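Local coordinates for protein archease (Thermotoga maritima, PDB 1J5U) that probably activates the tRNA-splicing ligase RtcB by promoting its guanylylation, and binds a calcium ion, at residues Y25-S28 / E34-E37; E45-V50 / L78-G83; K58-E63 / V73-L78; K120-R123 / L128-K131. All blocks are in the same frame, centred on the assembly; numbering follows the deposited sequence.

Contact 1: Y25-S28 / E34-E37; sequences YEIS and ELLE
L35 of helix 32-47 rests on strand 23-29 at I27 and S28. Going along the helical segment, E34 comes first, and its polar groups are engaged locally. Its backbone N is hydrogen-bonded to S31 OG and its OE1 to N30 N, which ties the first turn of the helix to the short connection from the strand; a carboxylate suits this partly exposed place.

L35 carries the contact. Its CB lies 4.0 Å from I27 CD1, and the same methyl I27 CD1 is 3.7 Å from the carbonyl oxygen L35 O. The isoleucine reaches the helix because CG1 is placed between its own backbone N and carbonyl carbon (chi1 54°), while chi2 of 175° carries CD1 straight onward. L35 answers with its other end: CD2 turns back over the strand backbone, 3.7 Å from S28 C, whereas the CB of S28 points away from the helix. The two aliphatic chains thus cross obliquely: I27 CD1 meets the CB and carbonyl oxygen of L35, and L35 CD2 lies over the backbone of S28. A leucine fits here, since its second branch can cover a peptide group while the stem meets I27.

L36 then points away from the strand, and its side chain touches F69, T72 and W76 of helix 66-81.

No hydrogen bond links the two segments. The backbone bonds of Y25 and I27 go instead to V132 and T130 of the adjacent strand, so the helix is held to this sheet here by van der Waals contact and the burial of I27 and L35 from water, forces that impose little directional restraint.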
loop_
_atom_site.group_PDB
_atom_site.type_symbol
_atom_site.label_atom_id
_atom_site.label_comp_id
_atom_site.label_asym_id
_atom_site.label_seq_id
_atom_site.Cartn_x
_atom_site.Cartn_y
_atom_site.Cartn_z
ATOM N N TYR A 25 -5.405 -3.102 -8.396
ATOM C CA TYR A 25 -6.077 -4.152 -7.656
ATOM C C TYR A 25 -7.372 -3.597 -7.123
ATOM O O TYR A 25 -7.517 -2.385 -6.932
ATOM C CB TYR A 25 -5.282 -4.623 -6.429
ATOM C CG TYR A 25 -3.906 -5.156 -6.701
ATOM C CD1 TYR A 25 -2.881 -4.301 -7.067
ATOM C CD2 TYR A 25 -3.620 -6.525 -6.575
ATOM C CE1 TYR A 25 -1.614 -4.772 -7.299
ATOM C CE2 TYR A 25 -2.340 -7.006 -6.813
ATOM C CZ TYR A 25 -1.346 -6.115 -7.177
ATOM O OH TYR A 25 -0.068 -6.553 -7.473
ATOM N N GLU A 26 -8.313 -4.496 -6.875
ATOM C CA GLU A 26 -9.547 -4.123 -6.241
ATOM C C GLU A 26 -9.362 -4.732 -4.856
ATOM O O GLU A 26 -9.107 -5.930 -4.743
ATOM C CB GLU A 26 -10.748 -4.770 -6.915
ATOM C CG GLU A 26 -12.083 -4.348 -6.302
ATOM C CD GLU A 26 -12.431 -2.885 -6.588
ATOM O OE1 GLU A 26 -11.952 -2.350 -7.622
ATOM O OE2 GLU A 26 -13.195 -2.278 -5.797
ATOM N N ILE A 27 -9.438 -3.913 -3.807
ATOM C CA ILE A 27 -9.312 -4.429 -2.455
ATOM C C ILE A 27 -10.669 -4.309 -1.770
ATOM O O ILE A 27 -11.448 -3.388 -2.033
ATOM C CB ILE A 27 -8.222 -3.687 -1.627
ATOM C CG1 ILE A 27 -8.483 -2.172 -1.631
ATOM C CG2 ILE A 27 -6.844 -4.029 -2.164
ATOM C CD1 ILE A 27 -7.531 -1.380 -0.741
ATOM N N SER A 28 -10.972 -5.264 -0.911
ATOM C CA SER A 28 -12.255 -5.269 -0.236
ATOM C C SER A 28 -12.100 -5.799 1.161
ATOM O O SER A 28 -11.199 -6.592 1.428
ATOM C CB SER A 28 -13.232 -6.153 -1.008
ATOM O OG SER A 28 -12.656 -7.431 -1.200
ATOM N N GLU A 34 -9.087 -3.034 7.396
ATOM C CA GLU A 34 -8.886 -4.211 6.550
ATOM C C GLU A 34 -8.434 -3.811 5.136
ATOM O O GLU A 34 -7.740 -4.570 4.480
ATOM C CB GLU A 34 -10.152 -5.077 6.487
ATOM C CG GLU A 34 -10.463 -5.765 7.808
ATOM C CD GLU A 34 -11.538 -6.841 7.672
ATOM O OE1 GLU A 34 -12.212 -6.927 6.620
ATOM O OE2 GLU A 34 -11.715 -7.595 8.636
ATOM N N LEU A 35 -8.835 -2.632 4.673
ATOM C CA LEU A 35 -8.361 -2.185 3.372
ATOM C C LEU A 35 -6.867 -1.914 3.484
ATOM O O LEU A 35 -6.117 -2.189 2.554
ATOM C CB LEU A 35 -9.090 -0.926 2.910
ATOM C CG LEU A 35 -10.594 -1.149 2.690
ATOM C CD1 LEU A 35 -11.174 0.088 2.072
ATOM C CD2 LEU A 35 -10.826 -2.359 1.755
ATOM N N LEU A 36 -6.430 -1.362 4.621
ATOM C CA LEU A 36 -4.994 -1.111 4.804
ATOM C C LEU A 36 -4.245 -2.442 4.912
ATOM O O LEU A 36 -3.108 -2.546 4.466
ATOM C CB LEU A 36 -4.717 -0.260 6.055
ATOM C CG LEU A 36 -4.944 1.257 5.889
ATOM C CD1 LEU A 36 -4.854 1.939 7.253
ATOM C CD2 LEU A 36 -3.901 1.837 4.936
ATOM N N GLU A 37 -4.870 -3.454 5.516
ATOM C CA GLU A 37 -4.234 -4.767 5.633
ATOM C C GLU A 37 -4.048 -5.299 4.197
ATOM O O GLU A 37 -3.027 -5.902 3.879
ATOM C CB GLU A 37 -5.124 -5.746 6.426
ATOM C CG GLU A 37 -5.154 -5.505 7.966
ATOM C CD GLU A 37 -6.339 -6.198 8.663
ATOM O OE1 GLU A 37 -6.675 -7.325 8.283
ATOM O OE2 GLU A 37 -6.943 -5.622 9.594
#

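Contact 2: E45-V50 / L78-G83; sequences EEEGIV and LEISKG
I80 of helix 66-81 presents two methyls to the end of helix 32-47: CG2 to the carboxylate of E47 and CD1 to the tip of I49. Both arise from one conformation, in which CG2 is anti to the backbone N while CG1 stands beside that N (chi1 -78°), leaving CD1 extended ahead. I49 has the same kind of rotamer, and its CD1 meets I80 CD1 at 3.9 Å, methyl against methyl.

E47 is less expected among aliphatic groups. Its chain runs extended beyond CG (chi2 -156°), bringing OE1 to 3.2 Å from I80 CG2, a tight approach. OE2 is hydrogen-bonded to I111 N, which helps to fix the rotation of the carboxylate. OE1, buried by the isoleucine, finds only a long, weak ion pair with K106 NZ, which may partly offset its charge.

Both helices finish here in Schellman motifs, at G48 and G83, whose positive phi suits a residue without a side chain. G83 N is bonded to I80 O at 2.9 Å, and G48 N to E45 O at 3.2 Å; the chains then turn off toward strands 50-52 and 84-92.

Near the second helix end, S81 OG donates to L78 O over 2.6 Å, in the carbonyl plane and on a lone pair, so the hydroxyl proton is used within the helix's own last turn on its exposed flank, while I80 faces inward.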
loop_
_atom_site.group_PDB
_atom_site.type_symbol
_atom_site.label_atom_id
_atom_site.label_comp_id
_atom_site.label_asym_id
_atom_site.label_seq_id
_atom_site.Cartn_x
_atom_site.Cartn_y
_atom_site.Cartn_z
ATOM N N GLU A 45 3.522 -8.905 -1.368
ATOM C CA GLU A 45 3.393 -9.877 -2.447
ATOM C C GLU A 45 4.000 -9.382 -3.757
ATOM O O GLU A 45 4.793 -10.083 -4.385
ATOM C CB GLU A 45 1.911 -10.209 -2.643
ATOM C CG GLU A 45 1.560 -10.839 -3.989
ATOM C CD GLU A 45 0.058 -10.814 -4.240
ATOM O OE1 GLU A 45 -0.685 -11.340 -3.389
ATOM O OE2 GLU A 45 -0.371 -10.265 -5.280
ATOM N N GLU A 46 3.641 -8.164 -4.152
ATOM C CA GLU A 46 4.120 -7.586 -5.397
ATOM C C GLU A 46 5.637 -7.409 -5.394
ATOM O O GLU A 46 6.316 -7.654 -6.408
ATOM C CB GLU A 46 3.403 -6.247 -5.626
ATOM C CG GLU A 46 3.736 -5.523 -6.901
ATOM C CD GLU A 46 3.503 -6.367 -8.131
ATOM O OE1 GLU A 46 2.489 -7.094 -8.192
ATOM O OE2 GLU A 46 4.336 -6.290 -9.043
ATOM N N GLU A 47 6.183 -6.996 -4.254
ATOM C CA GLU A 47 7.624 -6.799 -4.143
ATOM C C GLU A 47 8.400 -8.057 -3.752
ATOM O O GLU A 47 9.625 -8.044 -3.733
ATOM C CB GLU A 47 7.923 -5.685 -3.148
ATOM C CG GLU A 47 7.382 -4.325 -3.579
ATOM C CD GLU A 47 8.156 -3.195 -2.940
ATOM O OE1 GLU A 47 8.725 -3.423 -1.851
ATOM O OE2 GLU A 47 8.196 -2.085 -3.505
ATOM N N GLY A 48 7.685 -9.134 -3.463
ATOM C CA GLY A 48 8.312 -10.389 -3.074
ATOM C C GLY A 48 9.193 -10.226 -1.845
ATOM O O GLY A 48 10.275 -10.815 -1.740
ATOM N N ILE A 49 8.721 -9.415 -0.902
ATOM C CA ILE A 49 9.467 -9.134 0.311
ATOM C C ILE A 49 9.570 -10.324 1.249
ATOM O O ILE A 49 8.594 -11.018 1.504
ATOM C CB ILE A 49 8.826 -7.918 1.057
ATOM C CG1 ILE A 49 9.031 -6.665 0.218
ATOM C CG2 ILE A 49 9.440 -7.738 2.453
ATOM C CD1 ILE A 49 8.218 -5.452 0.658
ATOM N N VAL A 50 10.777 -10.569 1.737
ATOM C CA VAL A 50 11.016 -11.648 2.693
ATOM C C VAL A 50 11.426 -10.885 3.948
ATOM O O VAL A 50 12.275 -9.988 3.894
ATOM C CB VAL A 50 12.160 -12.602 2.238
ATOM C CG1 VAL A 50 12.349 -13.722 3.261
ATOM C CG2 VAL A 50 11.822 -13.210 0.882
ATOM N N LEU A 78 7.749 4.477 1.667
ATOM C CA LEU A 78 8.955 5.213 2.056
ATOM C C LEU A 78 9.718 4.315 3.022
ATOM O O LEU A 78 10.925 4.126 2.877
ATOM C CB LEU A 78 8.597 6.547 2.735
ATOM C CG LEU A 78 9.750 7.412 3.295
ATOM C CD1 LEU A 78 10.780 7.765 2.186
ATOM C CD2 LEU A 78 9.166 8.688 3.888
ATOM N N GLU A 79 9.014 3.738 3.993
ATOM C CA GLU A 79 9.664 2.846 4.945
ATOM C C GLU A 79 10.286 1.656 4.234
ATOM O O GLU A 79 11.387 1.184 4.610
ATOM C CB GLU A 79 8.664 2.356 6.008
ATOM C CG GLU A 79 8.331 3.409 7.068
ATOM C CD GLU A 79 9.556 3.804 7.884
ATOM O OE1 GLU A 79 10.442 2.940 8.072
ATOM O OE2 GLU A 79 9.617 4.969 8.338
ATOM N N ILE A 80 9.587 1.139 3.220
ATOM C CA ILE A 80 10.128 -0.002 2.489
ATOM C C ILE A 80 11.469 0.419 1.848
ATOM O O ILE A 80 12.430 -0.348 1.869
ATOM C CB ILE A 80 9.137 -0.520 1.408
ATOM C CG1 ILE A 80 8.035 -1.363 2.078
ATOM C CG2 ILE A 80 9.885 -1.401 0.357
ATOM C CD1 ILE A 80 6.925 -1.796 1.135
ATOM N N SER A 81 11.544 1.630 1.301
ATOM C CA SER A 81 12.808 2.087 0.702
ATOM C C SER A 81 13.890 2.218 1.774
ATOM O O SER A 81 15.075 2.276 1.460
ATOM C CB SER A 81 12.639 3.431 -0.039
ATOM O OG SER A 81 12.511 4.548 0.830
ATOM N N LYS A 82 13.486 2.249 3.042
ATOM C CA LYS A 82 14.447 2.359 4.137
ATOM C C LYS A 82 14.750 0.991 4.712
ATOM O O LYS A 82 15.462 0.867 5.706
ATOM C CB LYS A 82 13.906 3.276 5.245
ATOM C CG LYS A 82 13.786 4.732 4.822
ATOM C CD LYS A 82 13.267 5.612 5.947
ATOM C CE LYS A 82 13.212 7.073 5.511
ATOM N NZ LYS A 82 12.692 7.954 6.608
ATOM N N GLY A 83 14.201 -0.044 4.093
ATOM C CA GLY A 83 14.435 -1.387 4.579
ATOM C C GLY A 83 13.402 -1.904 5.573
ATOM O O GLY A 83 13.637 -2.921 6.207
#

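Contact 3: K58-E63 / V73-L78; sequences KMYPLE and VNDWIL
D75 OD1 receives two hydrogen bonds from strand 54-61, one from the phenol of Y60 and one from the ammonium group of K58. The Y60 OH to D75 OD1 distance is very short, 2.5 Å, and the oxygen lies near the plane of the phenol ring at its edge, with the carboxylate plane turned steeply against that of the ring. K58 reaches D75 head-on from the strand, its chain running against that of the aspartate, and NZ donates over 2.8 Å to the syn lone pair of D75 OD1, forming a salt bridge. A bend at chi3 brings the lysine tip round to it.

The second oxygen is served by solvent: a bridging water donates to D75 OD2 at 2.5 Å and takes a weak bond from K58 NZ. K58 has a further partner in E79 OE2, so one lysine joins two acids a turn apart on helix 66-81, and its charge probably favours the ionised form of both. D75 can reach the strand because its CG is anti to the backbone N (chi1 -173°).

Beside this polar cluster, the edge of W76 is turned toward the face of Y60 in an offset edge-to-face pair, the five-membered ring centroid 5.1 Å from the tyrosine centroid and the planes at 82°. Tyrosine suits its place by combining a flat surface for the indole with a hydroxyl for the acid; W76 also meets F100 of the sheet.

Strand and helix run nearly antiparallel, at 159°. The chain order strand 54-61, helix 66-81, strand 84-92, strand 95-105 is strand-helix-strand-strand, consistent with the SHS2 clan to which the archease family belongs.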
loop_
_atom_site.group_PDB
_atom_site.type_symbol
_atom_site.label_atom_id
_atom_site.label_comp_id
_atom_site.label_asym_id
_atom_site.label_seq_id
_atom_site.Cartn_x
_atom_site.Cartn_y
_atom_site.Cartn_z
ATOM N N LYS A 58 5.155 2.432 14.134
ATOM C CA LYS A 58 4.769 3.819 13.908
ATOM C C LYS A 58 3.261 3.908 14.047
ATOM O O LYS A 58 2.557 2.900 13.899
ATOM C CB LYS A 58 5.172 4.288 12.504
ATOM C CG LYS A 58 6.659 4.222 12.245
ATOM C CD LYS A 58 6.992 4.638 10.817
ATOM C CE LYS A 58 6.779 6.131 10.606
ATOM N NZ LYS A 58 7.233 6.557 9.221
HETATM N N MSE A 59 2.781 5.115 14.332
HETATM C CA MSE A 59 1.361 5.380 14.491
HETATM C C MSE A 59 0.827 6.127 13.265
HETATM O O MSE A 59 1.517 6.964 12.677
HETATM C CB MSE A 59 1.089 6.276 15.711
HETATM C CG MSE A 59 1.494 5.727 17.063
HETATM SE SE MSE A 59 0.608 4.086 17.599
HETATM C CE MSE A 59 -1.108 4.497 17.056
ATOM N N TYR A 60 -0.409 5.825 12.907
ATOM C CA TYR A 60 -1.078 6.497 11.805
ATOM C C TYR A 60 -2.483 6.816 12.271
ATOM O O TYR A 60 -3.071 6.073 13.054
ATOM C CB TYR A 60 -1.143 5.591 10.571
ATOM C CG TYR A 60 0.199 5.282 10.001
ATOM C CD1 TYR A 60 0.819 6.168 9.126
ATOM C CD2 TYR A 60 0.867 4.111 10.344
ATOM C CE1 TYR A 60 2.064 5.901 8.607
ATOM C CE2 TYR A 60 2.130 3.832 9.828
ATOM C CZ TYR A 60 2.717 4.737 8.962
ATOM O OH TYR A 60 3.963 4.478 8.464
ATOM N N PRO A 61 -3.038 7.943 11.816
ATOM C CA PRO A 61 -4.394 8.288 12.229
ATOM C C PRO A 61 -5.428 7.351 11.595
ATOM O O PRO A 61 -5.334 6.998 10.402
ATOM C CB PRO A 61 -4.542 9.729 11.744
ATOM C CG PRO A 61 -3.653 9.754 10.520
ATOM C CD PRO A 61 -2.432 9.019 11.016
ATOM N N LEU A 62 -6.402 6.931 12.391
ATOM C CA LEU A 62 -7.445 6.063 11.879
ATOM C C LEU A 62 -8.530 7.016 11.382
ATOM O O LEU A 62 -9.458 7.362 12.105
ATOM C CB LEU A 62 -7.978 5.146 12.985
ATOM C CG LEU A 62 -9.084 4.138 12.634
ATOM C CD1 LEU A 62 -8.750 3.390 11.396
ATOM C CD2 LEU A 62 -9.267 3.166 13.795
ATOM N N GLU A 63 -8.356 7.474 10.150
ATOM C CA GLU A 63 -9.289 8.400 9.507
ATOM C C GLU A 63 -9.738 7.692 8.224
ATOM O O GLU A 63 -8.948 7.501 7.306
ATOM C CB GLU A 63 -8.551 9.684 9.175
ATOM C CG GLU A 63 -9.371 10.743 8.503
ATOM C CD GLU A 63 -8.502 11.887 8.037
ATOM O OE1 GLU A 63 -7.673 12.341 8.861
ATOM O OE2 GLU A 63 -8.642 12.322 6.859
ATOM N N VAL A 73 -0.331 4.522 3.072
ATOM C CA VAL A 73 0.313 3.536 2.224
ATOM C C VAL A 73 1.603 4.128 1.620
ATOM O O VAL A 73 2.604 3.439 1.498
ATOM C CB VAL A 73 -0.681 3.058 1.112
ATOM C CG1 VAL A 73 0.020 2.157 0.121
ATOM C CG2 VAL A 73 -1.893 2.329 1.760
ATOM N N ASN A 74 1.593 5.403 1.248
ATOM C CA ASN A 74 2.816 5.953 0.682
ATOM C C ASN A 74 3.901 6.083 1.720
ATOM O O ASN A 74 5.077 6.026 1.390
ATOM C CB ASN A 74 2.556 7.275 -0.037
ATOM C CG ASN A 74 2.026 7.046 -1.451
ATOM O OD1 ASN A 74 2.592 6.249 -2.194
ATOM N ND2 ASN A 74 0.950 7.720 -1.813
ATOM N N ASP A 75 3.515 6.236 2.979
ATOM C CA ASP A 75 4.539 6.309 4.001
ATOM C C ASP A 75 5.144 4.914 4.152
ATOM O O ASP A 75 6.335 4.784 4.367
ATOM C CB ASP A 75 3.989 6.786 5.344
ATOM C CG ASP A 75 5.109 7.016 6.338
ATOM O OD1 ASP A 75 5.255 6.244 7.300
ATOM O OD2 ASP A 75 5.882 7.950 6.101
ATOM N N TRP A 76 4.325 3.870 3.999
ATOM C CA TRP A 76 4.824 2.501 4.074
ATOM C C TRP A 76 5.838 2.237 2.954
ATOM O O TRP A 76 6.801 1.507 3.142
ATOM C CB TRP A 76 3.700 1.473 3.925
ATOM C CG TRP A 76 2.724 1.418 5.060
ATOM C CD1 TRP A 76 2.810 2.072 6.268
ATOM C CD2 TRP A 76 1.496 0.685 5.085
ATOM N NE1 TRP A 76 1.709 1.792 7.034
ATOM C CE2 TRP A 76 0.884 0.940 6.335
ATOM C CE3 TRP A 76 0.850 -0.173 4.168
ATOM C CZ2 TRP A 76 -0.348 0.369 6.700
ATOM C CZ3 TRP A 76 -0.382 -0.747 4.538
ATOM C CH2 TRP A 76 -0.962 -0.468 5.792
ATOM N N ILE A 77 5.578 2.793 1.777
ATOM C CA ILE A 77 6.484 2.644 0.637
ATOM C C ILE A 77 7.820 3.354 0.963
ATOM O O ILE A 77 8.885 2.875 0.598
ATOM C CB ILE A 77 5.838 3.231 -0.640
ATOM C CG1 ILE A 77 4.729 2.265 -1.118
ATOM C CG2 ILE A 77 6.908 3.454 -1.733
ATOM C CD1 ILE A 77 3.660 2.887 -2.037
ATOM N N LEU A 78 7.749 4.477 1.667
ATOM C CA LEU A 78 8.955 5.213 2.056
ATOM C C LEU A 78 9.718 4.315 3.022
ATOM O O LEU A 78 10.925 4.126 2.877
ATOM C CB LEU A 78 8.597 6.547 2.735
ATOM C CG LEU A 78 9.750 7.412 3.295
ATOM C CD1 LEU A 78 10.780 7.765 2.186
ATOM C CD2 LEU A 78 9.166 8.688 3.888
HETATM O O HOH W 1 7.884 8.684 7.473
#

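Contact 4: K120-R123 / L128-K131; sequences KFER and LKTK
L128, E122 and K129 bury the most surface where the two arms of this beta hairpin meet. E122 and K129 face each other as an antiparallel hydrogen-bonded pair: E122 N donates to K129 O at 2.7 Å, and K129 N returns a bond to E122 O at 2.8 Å. Their side chains leave on the same face, and the extended glutamate lays OE1 3.8 Å from K129 CE. The charged ends stay apart, so the attraction between them is probably loose; long, flexible charged residues suit this solvent-facing surface.

L128 lies on the other face, in a non-hydrogen-bonded pair with R123. Its CG is anti to the backbone N (chi1 -171°), which swings CD1 across to R123 CG, 3.6 Å away. The arginine thereby lends its aliphatic stem to the leucine, and F121 CB touches the same methyl more distantly.

Beyond E122 the regular pairing gives way to a side-chain bond: K120 N donates to T130 OG1 at 2.9 Å, nearly straight at 164°. That hydroxyl in turn donates to K131 O. The threonine's methyl CG2 meets the edge of the F121 ring, 3.8 Å from CD1, so both of its branches are used.

Strand 127-135 is the middle strand of its sheet, bonded on its other side to strand 23-29 through L128 with G29 and T130 with I27, while F121 and L128 both lean on L35 of helix 32-47.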
loop_
_atom_site.group_PDB
_atom_site.type_symbol
_atom_site.label_atom_id
_atom_site.label_comp_id
_atom_site.label_asym_id
_atom_site.label_seq_id
_atom_site.Cartn_x
_atom_site.Cartn_y
_atom_site.Cartn_z
ATOM N N LYS A 120 -11.300 5.459 -4.482
ATOM C CA LYS A 120 -12.614 5.913 -4.011
ATOM C C LYS A 120 -13.291 4.781 -3.236
ATOM O O LYS A 120 -13.632 3.745 -3.817
ATOM C CB LYS A 120 -13.509 6.297 -5.206
ATOM C CG LYS A 120 -14.923 6.751 -4.854
ATOM C CD LYS A 120 -15.792 6.782 -6.127
ATOM C CE LYS A 120 -17.146 7.490 -5.935
ATOM N NZ LYS A 120 -18.083 6.770 -5.005
ATOM N N PHE A 121 -13.478 4.967 -1.929
ATOM C CA PHE A 121 -14.108 3.935 -1.120
ATOM C C PHE A 121 -15.594 3.819 -1.469
ATOM O O PHE A 121 -16.299 4.830 -1.582
ATOM C CB PHE A 121 -13.963 4.247 0.380
ATOM C CG PHE A 121 -12.528 4.331 0.860
ATOM C CD1 PHE A 121 -11.554 3.472 0.361
ATOM C CD2 PHE A 121 -12.169 5.232 1.856
ATOM C CE1 PHE A 121 -10.252 3.511 0.850
ATOM C CE2 PHE A 121 -10.868 5.270 2.345
ATOM C CZ PHE A 121 -9.915 4.416 1.846
ATOM N N GLU A 122 -16.062 2.591 -1.655
ATOM C CA GLU A 122 -17.467 2.360 -1.969
ATOM C C GLU A 122 -17.988 1.339 -0.985
ATOM O O GLU A 122 -17.324 0.324 -0.742
ATOM C CB GLU A 122 -17.650 1.792 -3.381
ATOM C CG GLU A 122 -17.076 2.626 -4.499
ATOM C CD GLU A 122 -17.411 2.052 -5.870
ATOM O OE1 GLU A 122 -17.494 0.803 -5.994
ATOM O OE2 GLU A 122 -17.577 2.845 -6.825
ATOM N N ARG A 123 -19.178 1.605 -0.448
ATOM C CA ARG A 123 -19.842 0.719 0.506
ATOM C C ARG A 123 -20.928 -0.094 -0.187
ATOM O O ARG A 123 -21.721 0.453 -0.962
ATOM C CB ARG A 123 -20.513 1.514 1.621
ATOM C CG ARG A 123 -19.614 2.056 2.672
ATOM C CD ARG A 123 -20.480 2.767 3.727
ATOM N NE ARG A 123 -21.588 1.916 4.172
ATOM C CZ ARG A 123 -22.679 2.358 4.799
ATOM N NH1 ARG A 123 -22.824 3.648 5.066
ATOM N NH2 ARG A 123 -23.641 1.509 5.144
ATOM N N LEU A 128 -16.637 -2.756 2.212
ATOM C CA LEU A 128 -16.034 -1.487 1.867
ATOM C C LEU A 128 -15.003 -1.878 0.809
ATOM O O LEU A 128 -14.211 -2.789 1.030
ATOM C CB LEU A 128 -15.338 -0.880 3.089
ATOM C CG LEU A 128 -14.869 0.559 2.888
ATOM C CD1 LEU A 128 -16.092 1.453 2.608
ATOM C CD2 LEU A 128 -14.122 1.043 4.148
ATOM N N LYS A 129 -15.007 -1.213 -0.336
ATOM C CA LYS A 129 -14.062 -1.558 -1.383
ATOM C C LYS A 129 -13.593 -0.375 -2.218
ATOM O O LYS A 129 -14.185 0.702 -2.185
ATOM C CB LYS A 129 -14.669 -2.608 -2.320
ATOM C CG LYS A 129 -15.888 -2.122 -3.092
ATOM C CD LYS A 129 -16.505 -3.235 -3.955
ATOM C CE LYS A 129 -17.769 -2.734 -4.663
ATOM N NZ LYS A 129 -18.632 -3.845 -5.176
ATOM N N THR A 130 -12.503 -0.589 -2.945
ATOM C CA THR A 130 -11.958 0.421 -3.846
ATOM C C THR A 130 -10.883 -0.176 -4.714
ATOM O O THR A 130 -10.324 -1.230 -4.401
ATOM C CB THR A 130 -11.313 1.616 -3.100
ATOM O OG1 THR A 130 -10.893 2.596 -4.056
ATOM C CG2 THR A 130 -10.078 1.175 -2.301
ATOM N N LYS A 131 -10.623 0.483 -5.837
ATOM C CA LYS A 131 -9.527 0.068 -6.675
ATOM C C LYS A 131 -8.332 0.816 -6.065
ATOM O O LYS A 131 -8.510 1.837 -5.401
ATOM C CB LYS A 131 -9.742 0.529 -8.128
ATOM C CG LYS A 131 -10.066 -0.612 -9.112
ATOM C CD LYS A 131 -10.358 -0.078 -10.506
ATOM C CE LYS A 131 -10.503 -1.199 -11.517
ATOM N NZ LYS A 131 -11.417 -2.257 -11.008
HETATM O O HOH W 2 -13.167 2.410 -6.325
#

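In the fold
Contacts 1 and 4 lie 9 Å apart between centres on one sheet, where I27 N and T130 O, 2.9 Å apart, probably form a hydrogen bond. Helix 32-47 leads from contact 1 to contact 2, whose centre is about 17 Å away across the middle of the chain. Contacts 2 and 3 share L78 of helix 66-81, and the salt bridge of E79 OE2 to K58 NZ, 3.0 Å, joins them directly. The two helices also meet where L36 CD2 of contact 1 packs 3.8 Å from V73 CG2 of contact 3. As for the calcium site, the E47 side chain of contact 2 is about 8 Å from that of the ligand T136 and about 13 Å from the ion.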